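Local coordinates for ferric iron-binding periplasmic protein (PDB 6J2S) that probably carries ferric iron through the periplasm to an ABC transporter, and here holds gallium(III) in its metal site, at residues L6-H11 and I32-D37. Residues are numbered along the deposited sequence; the frame is centred on the assembly and turned at random.
Sequences LYNGQH and IRKGGD. With GA (gallium (III) ion), chain D.
One face of the Tyr-7 ring carries the aliphatic part of Arg-33: CD stands 4.2 Å above the ring plane, displaced toward the rim, while the guanidinium plane is turned 56° from the ring. The phenol OH reaches on to Glu-47. On the sheet face shared by Leu-6, Asn-8, Ile-32 and Lys-34, Asn-8 CB meets Ile-32 CG2 (3.8 Å) and the amide ND2 approaches Lys-34 CG. The parallel pairing rests on Arg-33 N to Leu-6 O, Asn-8 N to Arg-33 O (2.8 Å) and Gly-35 N to Asn-8 O. At the end of strand 32-34, Lys-34 bends at chi2 (-92°) and runs forward beside residues 8-10, so that NZ donates to Gln-10 O (2.7 Å) and Gly-35 O (2.8 Å), from above each carbonyl plane, tying the two loops together. Water 1 also bridges them, donating to Gly-9 O and accepting from Asp-37 N. Gln-10 OE1 takes the N-H of His-11 in its carbonyl plane, and His-11 NE2 binds gallium (2.1 Å) beside Glu-59, Tyr-195 and Tyr-196. These are neighbouring strands of a right-handed beta-alpha-beta unit of a periplasmic binding protein; strand 3-8, the first of the unit, leads to the metal ligand His-11.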
loop_
_atom_site.group_PDB
_atom_site.type_symbol
_atom_site.label_atom_id
_atom_site.label_comp_id
_atom_site.label_asym_id
_atom_site.label_seq_id
_atom_site.Cartn_x
_atom_site.Cartn_y
_atom_site.Cartn_z
ATOM N N LEU A 6 13.809 -1.238 13.018
ATOM C CA LEU A 6 12.817 -1.380 11.962
ATOM C C LEU A 6 12.474 0.009 11.437
ATOM O O LEU A 6 11.975 0.853 12.186
ATOM C CB LEU A 6 11.566 -2.087 12.494
ATOM C CG LEU A 6 10.320 -2.027 11.597
ATOM C CD1 LEU A 6 10.572 -2.830 10.324
ATOM C CD2 LEU A 6 9.059 -2.540 12.307
ATOM N N TYR A 7 12.727 0.249 10.148
ATOM C CA TYR A 7 12.236 1.451 9.491
ATOM C C TYR A 7 10.838 1.130 8.984
ATOM O O TYR A 7 10.681 0.323 8.064
ATOM C CB TYR A 7 13.151 1.875 8.344
ATOM C CG TYR A 7 14.377 2.649 8.778
ATOM C CD1 TYR A 7 14.870 2.544 10.077
ATOM C CD2 TYR A 7 15.048 3.482 7.886
ATOM C CE1 TYR A 7 16.001 3.241 10.471
ATOM C CE2 TYR A 7 16.189 4.182 8.275
ATOM C CZ TYR A 7 16.651 4.049 9.569
ATOM O OH TYR A 7 17.771 4.736 9.978
ATOM N N ASN A 8 9.828 1.724 9.613
ATOM C CA ASN A 8 8.440 1.336 9.394
ATOM C C ASN A 8 7.763 2.383 8.525
ATOM O O ASN A 8 7.375 3.456 9.009
ATOM C CB ASN A 8 7.681 1.175 10.708
ATOM C CG ASN A 8 6.210 0.834 10.472
ATOM O OD1 ASN A 8 5.878 0.146 9.507
ATOM N ND2 ASN A 8 5.341 1.317 11.332
ATOM N N GLY A 9 7.631 2.072 7.239
ATOM C CA GLY A 9 6.769 2.843 6.361
ATOM C C GLY A 9 5.318 2.412 6.387
ATOM O O GLY A 9 4.457 3.109 5.845
ATOM N N GLN A 10 5.012 1.277 7.014
ATOM C CA GLN A 10 3.616 0.915 7.169
ATOM C C GLN A 10 2.978 1.802 8.221
ATOM O O GLN A 10 3.641 2.600 8.891
ATOM C CB GLN A 10 3.461 -0.559 7.541
ATOM C CG GLN A 10 2.914 -1.427 6.381
ATOM C CD GLN A 10 1.390 -1.413 6.288
ATOM O OE1 GLN A 10 0.740 -0.456 6.695
ATOM N NE2 GLN A 10 0.822 -2.491 5.756
ATOM N N HIS A 11 1.663 1.668 8.347
ATOM C CA HIS A 11 0.935 2.437 9.343
ATOM C C HIS A 11 1.446 2.105 10.740
ATOM O O HIS A 11 1.883 0.986 11.009
ATOM C CB HIS A 11 -0.556 2.162 9.184
ATOM C CG HIS A 11 -1.138 2.875 8.006
ATOM N ND1 HIS A 11 -1.515 4.196 8.062
ATOM C CD2 HIS A 11 -1.317 2.485 6.722
ATOM C CE1 HIS A 11 -1.937 4.585 6.872
ATOM N NE2 HIS A 11 -1.836 3.562 6.041
ATOM N N ILE A 32 11.690 1.164 16.590
ATOM C CA ILE A 32 10.960 1.557 15.385
ATOM C C ILE A 32 11.226 3.016 15.050
ATOM O O ILE A 32 11.063 3.900 15.899
ATOM C CB ILE A 32 9.449 1.337 15.530
ATOM C CG1 ILE A 32 9.136 -0.143 15.697
ATOM C CG2 ILE A 32 8.733 1.923 14.313
ATOM C CD1 ILE A 32 7.696 -0.388 16.122
ATOM N N ARG A 33 11.601 3.267 13.800
ATOM C CA ARG A 33 11.573 4.596 13.212
ATOM C C ARG A 33 10.452 4.601 12.181
ATOM O O ARG A 33 10.532 3.887 11.175
ATOM C CB ARG A 33 12.919 4.948 12.572
ATOM C CG ARG A 33 12.861 6.150 11.633
ATOM C CD ARG A 33 14.169 6.943 11.624
ATOM N NE ARG A 33 13.908 8.360 11.374
ATOM C CZ ARG A 33 14.225 9.349 12.209
ATOM N NH1 ARG A 33 14.842 9.093 13.359
ATOM N NH2 ARG A 33 13.935 10.607 11.886
ATOM N N LYS A 34 9.418 5.398 12.427
ATOM C CA LYS A 34 8.258 5.436 11.542
ATOM C C LYS A 34 8.370 6.622 10.593
ATOM O O LYS A 34 8.686 7.736 11.020
ATOM C CB LYS A 34 6.955 5.520 12.346
ATOM C CG LYS A 34 5.698 5.047 11.572
ATOM C CD LYS A 34 5.023 6.205 10.861
ATOM C CE LYS A 34 3.932 5.727 9.909
ATOM N NZ LYS A 34 4.497 5.135 8.642
ATOM N N GLY A 35 8.097 6.386 9.316
ATOM C CA GLY A 35 8.065 7.479 8.373
ATOM C C GLY A 35 7.275 7.101 7.143
ATOM O O GLY A 35 6.610 6.063 7.104
ATOM N N GLY A 36 7.380 7.945 6.118
ATOM C CA GLY A 36 6.810 7.603 4.830
ATOM C C GLY A 36 7.704 6.633 4.081
ATOM O O GLY A 36 8.919 6.610 4.271
ATOM N N ASP A 37 7.076 5.810 3.225
ATOM C CA ASP A 37 7.806 4.855 2.384
ATOM C C ASP A 37 9.023 5.488 1.716
ATOM O O ASP A 37 10.163 5.032 1.892
ATOM C CB ASP A 37 6.905 4.304 1.276
ATOM C CG ASP A 37 5.925 3.260 1.758
ATOM O OD1 ASP A 37 6.085 2.735 2.884
ATOM O OD2 ASP A 37 4.980 2.974 0.980
HETATM GA GA GA D . -1.955 3.841 3.942
HETATM O O HOH W 1 4.346 5.370 4.114
HETATM O O HOH W 2 -0.771 5.484 4.184
#